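Local atomic coordinates of pheromone response PrgU-like domain-containing protein (Enterococcus faecalis, PDB entry 2GMQ), a protein that is of unknown function but, as a plasmid-encoded relative of the pheromone-response protein PrgU with a PUA-like fold, may bind RNA. Residues K21-Q26 / V35-K40; T42-M47 / I92-F97; I53-I58 / S82-P87. All coordinates share one frame; numbering follows the deposited sequence. Where two conformers were deposited one is given.

Contact 1: K21-Q26 / V35-K40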
loop_
_atom_site.group_PDB
_atom_site.type_symbol
_atom_site.label_atom_id
_atom_site.label_comp_id
_atom_site.label_asym_id
_atom_site.label_seq_id
_atom_site.Cartn_x
_atom_site.Cartn_y
_atom_site.Cartn_z
ATOM N N LYS A 21 6.406 3.884 -7.939
ATOM C CA LYS A 21 5.095 3.701 -7.355
ATOM C C LYS A 21 4.044 4.617 -7.957
ATOM O O LYS A 21 2.856 4.446 -7.674
ATOM C CB LYS A 21 5.145 3.879 -5.823
ATOM C CG LYS A 21 5.639 5.207 -5.296
ATOM C CD LYS A 21 5.435 5.436 -3.825
ATOM C CE LYS A 21 6.701 5.267 -3.006
ATOM N NZ LYS A 21 6.508 5.511 -1.485
ATOM N N ASP A 22 4.520 5.641 -8.678
ATOM C CA ASP A 22 3.597 6.572 -9.376
ATOM C C ASP A 22 3.278 6.189 -10.821
ATOM O O ASP A 22 2.601 6.993 -11.510
ATOM C CB ASP A 22 4.161 7.994 -9.327
ATOM C CG ASP A 22 3.943 8.664 -7.991
ATOM O OD1 ASP A 22 3.055 8.233 -7.214
ATOM O OD2 ASP A 22 4.672 9.638 -7.703
ATOM N N LEU A 23 3.727 4.984 -11.259
ATOM C CA LEU A 23 3.576 4.535 -12.613
ATOM C C LEU A 23 2.756 3.257 -12.700
ATOM O O LEU A 23 2.892 2.362 -11.832
ATOM C CB LEU A 23 4.948 4.268 -13.250
ATOM C CG LEU A 23 5.909 5.496 -13.244
ATOM C CD1 LEU A 23 7.319 4.971 -13.842
ATOM C CD2 LEU A 23 5.320 6.603 -14.062
ATOM N N THR A 24 1.897 3.193 -13.720
ATOM C CA THR A 24 1.276 1.953 -14.115
ATOM C C THR A 24 2.099 1.460 -15.292
ATOM O O THR A 24 2.070 2.074 -16.343
ATOM C CB THR A 24 -0.205 2.187 -14.456
ATOM O OG1 THR A 24 -0.853 2.705 -13.263
ATOM C CG2 THR A 24 -0.865 0.905 -14.888
ATOM N N LEU A 25 2.715 0.297 -15.116
ATOM C CA LEU A 25 3.624 -0.249 -16.179
ATOM C C LEU A 25 2.919 -1.304 -17.004
ATOM O O LEU A 25 2.210 -2.189 -16.434
ATOM C CB LEU A 25 4.908 -0.812 -15.562
ATOM C CG LEU A 25 5.890 0.215 -15.009
ATOM C CD1 LEU A 25 5.436 0.563 -13.551
ATOM C CD2 LEU A 25 7.318 -0.288 -15.052
ATOM N N GLN A 26 3.064 -1.227 -18.342
ATOM C CA GLN A 26 2.390 -2.150 -19.217
ATOM C C GLN A 26 3.519 -3.046 -19.799
ATOM O O GLN A 26 4.313 -2.547 -20.576
ATOM C CB GLN A 26 1.697 -1.450 -20.399
ATOM C CG GLN A 26 0.975 -2.511 -21.272
ATOM C CD GLN A 26 0.603 -2.133 -22.730
ATOM O OE1 GLN A 26 1.052 -1.140 -23.314
ATOM N NE2 GLN A 26 -0.227 -2.962 -23.311
ATOM N N VAL A 35 6.426 -1.711 -22.435
ATOM C CA VAL A 35 5.959 -1.072 -23.675
ATOM C C VAL A 35 5.689 0.403 -23.315
ATOM O O VAL A 35 6.076 1.324 -24.049
ATOM C CB VAL A 35 4.648 -1.771 -24.184
ATOM C CG1 VAL A 35 3.954 -0.912 -25.297
ATOM C CG2 VAL A 35 4.951 -3.187 -24.708
ATOM N N LYS A 36 4.980 0.601 -22.205
ATOM C CA LYS A 36 4.639 1.977 -21.849
ATOM C C LYS A 36 4.362 2.102 -20.336
ATOM O O LYS A 36 4.178 1.089 -19.649
ATOM C CB LYS A 36 3.420 2.439 -22.678
ATOM C CG LYS A 36 2.146 1.696 -22.309
ATOM C CD LYS A 36 0.895 2.309 -22.918
ATOM C CE LYS A 36 0.446 1.608 -24.194
ATOM N NZ LYS A 36 -0.986 2.136 -24.578
ATOM N N VAL A 37 4.454 3.346 -19.832
ATOM C CA VAL A 37 4.171 3.607 -18.420
ATOM C C VAL A 37 3.172 4.793 -18.453
ATOM O O VAL A 37 3.246 5.695 -19.364
ATOM C CB VAL A 37 5.405 4.023 -17.595
ATOM C CG1 VAL A 37 6.575 3.005 -17.783
ATOM C CG2 VAL A 37 5.935 5.361 -18.029
ATOM N N ARG A 38 2.228 4.773 -17.535
ATOM C CA ARG A 38 1.275 5.820 -17.444
ATOM C C ARG A 38 1.304 6.355 -16.045
ATOM O O ARG A 38 1.278 5.586 -15.106
ATOM C CB ARG A 38 -0.062 5.146 -17.783
ATOM C CG ARG A 38 -1.281 5.879 -17.492
ATOM C CD ARG A 38 -2.469 4.849 -17.602
ATOM N NE ARG A 38 -3.635 5.468 -17.007
ATOM C CZ ARG A 38 -4.795 5.691 -17.640
ATOM N NH1 ARG A 38 -4.950 5.306 -18.919
ATOM N NH2 ARG A 38 -5.791 6.307 -16.991
ATOM N N LEU A 39 1.281 7.685 -15.860
ATOM C CA LEU A 39 1.252 8.211 -14.506
ATOM C C LEU A 39 -0.065 7.893 -13.824
ATOM O O LEU A 39 -1.173 7.965 -14.428
ATOM C CB LEU A 39 1.412 9.766 -14.487
ATOM C CG LEU A 39 2.841 10.265 -14.317
ATOM C CD1 LEU A 39 3.402 10.022 -12.990
ATOM C CD2 LEU A 39 3.772 9.626 -15.415
ATOM N N LYS A 40 0.041 7.578 -12.540
ATOM C CA LYS A 40 -1.143 7.386 -11.721
ATOM C C LYS A 40 -1.940 8.687 -11.561
ATOM O O LYS A 40 -1.401 9.802 -11.720
ATOM C CB LYS A 40 -0.759 6.799 -10.369
ATOM C CG LYS A 40 -0.649 5.267 -10.423
ATOM C CD LYS A 40 -0.262 4.740 -9.078
ATOM C CE LYS A 40 -0.246 3.221 -9.051
ATOM N NZ LYS A 40 0.851 2.741 -8.183
#
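Leu23 and Leu39 meet methyl to methyl, CD2 of Leu23 lying 3.7 Å from CD2 of Leu39, on the closely packed face of a beta hairpin. Leu39 also sends CD1 over the backbone oxygen of Asp22, while Val37 continues the same face. Branched aliphatic residues suit it because the face is covered by the other sheet, where Ile18, Leu64 and Ile66 receive these side chains. The strands run antiparallel and are stitched by backbone bonds: Thr24 N reaches Arg38 O at 2.8 Å with an almost straight N-H...O angle of 178°, and Arg38 N returns the bond to Thr24 O at 3.0 Å. Nearer the turn the pairing slips by one residue. Gln26 N donates to Lys36 O, but Gln26 O accepts a hydrogen bond from Val35 N at 2.9 Å, and with the helix-like backbone of Val35 this fits a classic beta bulge.

The reverse face, with Thr24, Gln26, Lys36 and Arg38, is looser and turned more toward solvent, so polar residues, the long chains of Gln26, Lys36 and Arg38 among them, can lie there, and the chain of Lys36 bends at chi3 (98°) where it crosses Gln26. At the far end Lys40 N binds Asp22 O at 2.8 Å. In the conformer given, Lys40 NZ lies 2.7 Å from Lys21 O, above the carbonyl plane; with a second conformer modelled, the bond is less certain. The carboxylate of Asp22 points elsewhere: OD2 joins Arg43 and Gln19 of its own chain, and OD1 accepts from Gln19 of the second subunit.

The apolar face thus ties the hairpin to the core, whereas Asp22, buried yet gripped through both oxygens, probably keeps its negative charge.

Contact 2: T42-M47 / I92-F97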
loop_
_atom_site.group_PDB
_atom_site.type_symbol
_atom_site.label_atom_id
_atom_site.label_comp_id
_atom_site.label_asym_id
_atom_site.label_seq_id
_atom_site.Cartn_x
_atom_site.Cartn_y
_atom_site.Cartn_z
ATOM N N THR A 42 -3.296 10.355 -8.974
ATOM C CA THR A 42 -2.957 11.345 -7.901
ATOM C C THR A 42 -1.698 12.149 -8.270
ATOM O O THR A 42 -1.694 13.375 -8.242
ATOM C CB THR A 42 -2.741 10.632 -6.560
ATOM O OG1 THR A 42 -3.978 9.931 -6.258
ATOM C CG2 THR A 42 -2.605 11.711 -5.447
ATOM N N ARG A 43 -0.690 11.428 -8.686
ATOM C CA ARG A 43 0.580 12.055 -9.125
ATOM C C ARG A 43 0.267 12.971 -10.341
ATOM O O ARG A 43 0.826 14.051 -10.447
ATOM C CB ARG A 43 1.676 11.037 -9.462
ATOM C CG ARG A 43 3.070 11.817 -9.805
ATOM C CD ARG A 43 3.509 12.700 -8.602
ATOM N NE ARG A 43 4.710 13.481 -8.938
ATOM C CZ ARG A 43 5.977 12.998 -8.966
ATOM N NH1 ARG A 43 6.206 11.723 -8.735
ATOM N NH2 ARG A 43 6.986 13.794 -9.336
ATOM N N ALA A 44 -0.578 12.542 -11.280
ATOM C CA ALA A 44 -0.841 13.398 -12.459
ATOM C C ALA A 44 -1.470 14.732 -12.020
ATOM O O ALA A 44 -1.151 15.800 -12.602
ATOM C CB ALA A 44 -1.700 12.736 -13.440
HETATM N N MSE A 45 -2.378 14.674 -11.023
HETATM C CA MSE A 45 -2.990 15.892 -10.527
HETATM C C MSE A 45 -1.949 16.776 -9.869
HETATM O O MSE A 45 -1.896 17.955 -10.143
HETATM C CB MSE A 45 -4.129 15.584 -9.571
HETATM C CG MSE A 45 -4.872 16.852 -9.158
HETATM SE SE MSE A 45 -5.921 17.720 -10.630
HETATM C CE MSE A 45 -7.507 16.559 -10.507
ATOM N N GLU A 46 -1.096 16.208 -9.032
ATOM C CA GLU A 46 0.022 16.965 -8.499
ATOM C C GLU A 46 0.848 17.620 -9.612
ATOM O O GLU A 46 1.140 18.796 -9.467
ATOM C CB GLU A 46 0.895 16.019 -7.629
ATOM C CG GLU A 46 1.864 16.746 -6.750
ATOM C CD GLU A 46 3.128 15.894 -6.596
ATOM O OE1 GLU A 46 3.203 15.263 -5.528
ATOM O OE2 GLU A 46 3.985 15.903 -7.532
HETATM N N MSE A 47 1.234 16.888 -10.689
HETATM C CA MSE A 47 2.080 17.402 -11.730
HETATM C C MSE A 47 1.303 18.501 -12.466
HETATM O O MSE A 47 1.936 19.505 -12.895
HETATM C CB MSE A 47 2.474 16.298 -12.706
HETATM C CG MSE A 47 3.320 15.288 -11.985
HETATM SE SE MSE A 47 3.824 14.010 -13.403
HETATM C CE MSE A 47 5.523 13.316 -12.585
ATOM N N ILE A 92 -8.768 14.374 -14.441
ATOM C CA ILE A 92 -7.589 14.927 -15.108
ATOM C C ILE A 92 -6.959 13.900 -16.085
ATOM O O ILE A 92 -6.812 12.723 -15.700
ATOM C CB ILE A 92 -6.492 15.382 -14.035
ATOM C CG1 ILE A 92 -5.341 16.124 -14.711
ATOM C CG2 ILE A 92 -5.940 14.194 -13.174
ATOM C CD1 ILE A 92 -4.111 16.039 -13.968
ATOM N N ASN A 93 -6.604 14.327 -17.314
ATOM C CA ASN A 93 -5.817 13.458 -18.232
ATOM C C ASN A 93 -4.438 13.259 -17.692
ATOM O O ASN A 93 -3.890 14.123 -16.989
ATOM C CB ASN A 93 -5.655 14.012 -19.629
ATOM C CG ASN A 93 -6.987 14.392 -20.234
ATOM O OD1 ASN A 93 -7.933 13.588 -20.254
ATOM N ND2 ASN A 93 -7.085 15.632 -20.680
ATOM N N VAL A 94 -3.853 12.135 -18.073
ATOM C CA VAL A 94 -2.602 11.725 -17.456
ATOM C C VAL A 94 -1.553 11.443 -18.547
ATOM O O VAL A 94 -1.920 11.013 -19.636
ATOM C CB VAL A 94 -2.804 10.469 -16.548
ATOM C CG1 VAL A 94 -3.905 10.660 -15.507
ATOM C CG2 VAL A 94 -3.022 9.207 -17.325
ATOM N N PRO A 95 -0.257 11.752 -18.273
ATOM C CA PRO A 95 0.846 11.527 -19.239
ATOM C C PRO A 95 1.155 10.034 -19.404
ATOM O O PRO A 95 1.179 9.326 -18.393
ATOM C CB PRO A 95 2.073 12.167 -18.569
ATOM C CG PRO A 95 1.658 12.776 -17.347
ATOM C CD PRO A 95 0.186 12.468 -17.062
ATOM N N VAL A 96 1.514 9.619 -20.642
ATOM C CA VAL A 96 1.914 8.264 -20.943
ATOM C C VAL A 96 3.207 8.378 -21.752
ATOM O O VAL A 96 3.288 9.251 -22.672
ATOM C CB VAL A 96 0.847 7.603 -21.845
ATOM C CG1 VAL A 96 1.272 6.230 -22.319
ATOM C CG2 VAL A 96 -0.546 7.658 -21.160
ATOM N N PHE A 97 4.146 7.479 -21.443
ATOM C CA PHE A 97 5.429 7.464 -22.217
ATOM C C PHE A 97 5.611 6.088 -22.794
ATOM O O PHE A 97 5.304 5.093 -22.109
ATOM C CB PHE A 97 6.605 7.734 -21.300
ATOM C CG PHE A 97 6.572 9.118 -20.733
ATOM C CD1 PHE A 97 7.147 10.189 -21.449
ATOM C CD2 PHE A 97 5.984 9.335 -19.449
ATOM C CE1 PHE A 97 7.122 11.514 -20.953
ATOM C CE2 PHE A 97 5.944 10.669 -18.924
ATOM C CZ PHE A 97 6.511 11.746 -19.652
#
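Ala44 lays its single methyl on Val94, CB coming to 3.7 Å from CG1 of Val94, and the same CB stands 4.1 Å from CD of Pro95. A small residue fits here because the helix comes so close to the strand that the two alpha carbons of Ala44 and Val94 are 5.6 Å apart. Ile92 approaches the helix backbone instead. With its CG1 anti to the backbone N (chi1 -173°) and the chain carried on nearly straight, CD1 reaches 3.3 Å from Ala44 O and fills the angle between Ala44 and Met45. The flank of Ile92 is met by Met45, a selenomethionine modelled in two conformers; in the one given, its chain bends so that CE lies 3.9 Å from Ile92 CB.

This is helix 41-50, which directly follows strand 34-39, packing against the start of strand 94-98 in the four-stranded antiparallel sheet. Pro95 O accepts from Leu39 N; having no N-H, Pro95 cannot return a bond, so one bond holds this pair, while Val94 pairs its backbone with Val85 on the other side.

The helix face turned from the strand is polar. Arg43 NE makes a salt bridge to Glu46 OE2 at 2.9 Å, bent to 119° and so weak as a hydrogen bond. The methyl CE of Met47, also a selenomethionine, sits 3.5 Å above the guanidinium of Arg43, toward its rim. Across the subunit boundary, Arg43 NH2 pairs with Glu46 OE2 of the second subunit and the reverse pair forms too, so that each carboxylate would help offset the closeness of the two Arg43 groups.

Contact 3: I53-I58 / S82-P87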
loop_
_atom_site.group_PDB
_atom_site.type_symbol
_atom_site.label_atom_id
_atom_site.label_comp_id
_atom_site.label_asym_id
_atom_site.label_seq_id
_atom_site.Cartn_x
_atom_site.Cartn_y
_atom_site.Cartn_z
ATOM N N ILE A 53 5.041 18.223 -15.567
ATOM C CA ILE A 53 4.919 17.764 -16.929
ATOM C C ILE A 53 3.623 18.346 -17.415
ATOM O O ILE A 53 2.620 18.396 -16.641
ATOM C CB ILE A 53 4.859 16.227 -17.049
ATOM C CG1 ILE A 53 6.111 15.611 -16.390
ATOM C CG2 ILE A 53 4.842 15.758 -18.548
ATOM C CD1 ILE A 53 6.064 14.105 -16.315
ATOM N N THR A 54 3.661 18.828 -18.643
ATOM C CA THR A 54 2.495 19.493 -19.237
ATOM C C THR A 54 2.326 19.061 -20.660
ATOM O O THR A 54 3.254 18.565 -21.268
ATOM C CB THR A 54 2.694 21.023 -19.298
ATOM O OG1 THR A 54 3.803 21.333 -20.162
ATOM C CG2 THR A 54 2.819 21.662 -17.914
ATOM N N GLU A 55 1.152 19.331 -21.238
ATOM C CA GLU A 55 0.933 19.042 -22.644
ATOM C C GLU A 55 1.983 19.734 -23.507
ATOM O O GLU A 55 2.480 19.100 -24.460
ATOM C CB GLU A 55 -0.511 19.390 -23.068
ATOM C CG GLU A 55 -1.218 18.147 -23.726
ATOM C CD GLU A 55 -2.665 17.890 -23.182
ATOM O OE1 GLU A 55 -2.975 18.267 -22.018
ATOM O OE2 GLU A 55 -3.488 17.283 -23.921
ATOM N N GLU A 56 2.369 20.973 -23.150
ATOM C CA GLU A 56 3.337 21.695 -23.978
ATOM C C GLU A 56 4.766 21.158 -23.858
ATOM O O GLU A 56 5.505 21.167 -24.849
ATOM C CB GLU A 56 3.283 23.229 -23.787
ATOM C CG GLU A 56 4.331 24.002 -24.641
ATOM C CD GLU A 56 4.258 23.636 -26.216
ATOM O OE1 GLU A 56 4.575 22.423 -26.640
ATOM O OE2 GLU A 56 3.925 24.580 -27.053
ATOM N N ASN A 57 5.149 20.613 -22.700
ATOM C CA ASN A 57 6.535 20.207 -22.528
ATOM C C ASN A 57 6.790 18.691 -22.590
ATOM O O ASN A 57 7.975 18.251 -22.553
ATOM C CB ASN A 57 7.123 20.803 -21.219
ATOM C CG ASN A 57 6.688 20.061 -19.955
ATOM O OD1 ASN A 57 6.147 18.946 -19.994
ATOM N ND2 ASN A 57 6.936 20.685 -18.799
ATOM N N ILE A 58 5.724 17.885 -22.650
ATOM C CA ILE A 58 5.942 16.422 -22.383
ATOM C C ILE A 58 6.906 15.836 -23.427
ATOM O O ILE A 58 7.752 14.922 -23.119
ATOM C CB ILE A 58 4.579 15.650 -22.294
ATOM C CG1 ILE A 58 4.832 14.180 -21.926
ATOM C CG2 ILE A 58 3.752 15.862 -23.572
ATOM C CD1 ILE A 58 3.560 13.291 -21.713
ATOM N N SER A 82 4.961 10.333 -26.758
ATOM C CA SER A 82 4.451 10.775 -25.429
ATOM C C SER A 82 3.136 11.521 -25.619
ATOM O O SER A 82 3.050 12.457 -26.434
ATOM C CB SER A 82 5.462 11.663 -24.723
ATOM O OG SER A 82 6.719 10.973 -24.583
ATOM N N ILE A 83 2.106 11.099 -24.874
ATOM C CA ILE A 83 0.721 11.634 -25.026
ATOM C C ILE A 83 -0.038 11.712 -23.693
ATOM O O ILE A 83 0.298 11.004 -22.761
ATOM C CB ILE A 83 -0.138 10.776 -25.991
ATOM C CG1 ILE A 83 -0.236 9.322 -25.523
ATOM C CG2 ILE A 83 0.365 10.892 -27.437
ATOM C CD1 ILE A 83 -1.317 8.529 -26.170
ATOM N N TYR A 84 -1.052 12.575 -23.621
ATOM C CA TYR A 84 -2.009 12.577 -22.506
ATOM C C TYR A 84 -3.210 11.682 -22.866
ATOM O O TYR A 84 -3.665 11.702 -24.000
ATOM C CB TYR A 84 -2.458 14.025 -22.155
ATOM C CG TYR A 84 -1.437 14.716 -21.292
ATOM C CD1 TYR A 84 -0.204 15.113 -21.814
ATOM C CD2 TYR A 84 -1.670 14.908 -19.925
ATOM C CE1 TYR A 84 0.773 15.698 -20.997
ATOM C CE2 TYR A 84 -0.728 15.505 -19.115
ATOM C CZ TYR A 84 0.470 15.920 -19.655
ATOM O OH TYR A 84 1.393 16.494 -18.851
ATOM N N VAL A 85 -3.701 10.902 -21.910
ATOM C CA VAL A 85 -4.857 10.018 -22.138
ATOM C C VAL A 85 -5.932 10.304 -21.055
ATOM O O VAL A 85 -5.617 10.823 -19.981
ATOM C CB VAL A 85 -4.492 8.519 -22.100
ATOM C CG1 VAL A 85 -3.443 8.173 -23.164
ATOM C CG2 VAL A 85 -3.929 8.161 -20.757
ATOM N N LYS A 86 -7.193 9.954 -21.335
ATOM C CA LYS A 86 -8.281 10.119 -20.350
ATOM C C LYS A 86 -8.159 9.123 -19.153
ATOM O O LYS A 86 -7.973 7.909 -19.358
ATOM C CB LYS A 86 -9.649 10.016 -21.037
ATOM C CG LYS A 86 -10.817 10.259 -20.102
ATOM C CD LYS A 86 -12.018 10.933 -20.797
ATOM C CE LYS A 86 -13.121 11.211 -19.792
ATOM N NZ LYS A 86 -14.322 10.326 -20.000
ATOM N N PRO A 87 -8.316 9.637 -17.902
ATOM C CA PRO A 87 -8.044 8.894 -16.648
ATOM C C PRO A 87 -8.998 7.705 -16.299
ATOM O O PRO A 87 -9.909 7.335 -17.072
ATOM C CB PRO A 87 -8.145 10.000 -15.574
ATOM C CG PRO A 87 -9.205 10.956 -16.138
ATOM C CD PRO A 87 -8.816 11.001 -17.621
HETATM O O HOH W 1 1.375 15.997 -16.249
HETATM O O HOH W 2 8.657 12.721 -24.158
#
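Tyr84 holds CG anti to its carbonyl carbon (chi1 -81°), which carries the ring off strand 83-85 and against the loop 53-58, where Glu55, bent at chi2, folds its carboxylate over one ring face. That loop is organised by an ST motif: Thr54 OG1 accepts from Asn57 N at 3.0 Å, and Asn57 OD1 answers by taking the amide of Thr54 at 2.8 Å. The turn so fixed offers its backbone to the ring, and Tyr84 CE1 lies 3.7 Å from Glu55 N.

The carboxylate and ring planes are only 11° apart, with OE1 of Glu55 offset toward the ring's rim. Along the edge Ile58 brings CG2 into the ring plane, and its CD1 reaches 3.8 Å from Tyr84 CE1. Ile58 is apolar for good reason, since it also packs on Pro95 and Phe97 of the sheet; CG1 rests on CB of Ser82, a small side chain. Tyrosine is apt because its hydroxyl passes beyond the ring to the loop's polar backbone. There a water lies 2.6 Å from Tyr84 OH and donates to Ile53 O at 2.7 Å.

In the fold
The three contacts follow one antiparallel sheet from its 23-27 edge to its 83-85 edge. Contact 1 ends at strand 34-39, whose neighbour 94-98 belongs to contact 2, and Val37 O lies 2.9 Å from Phe97 N between them. The next strand serves contact 3, with Val96 N 2.8 Å from Ile83 O. Centres lie about 10 Å apart for contacts 1 and 2, about 8 Å for 2 and 3, and about 13 Å for 1 and 3. A salt bridge of 2.8 Å from Asp22 OD2 to Arg43 NH1 ties the hairpin to the helix. Contacts 1 and 2 both meet the second subunit, whereas contact 3 touches no other chain of the assembly.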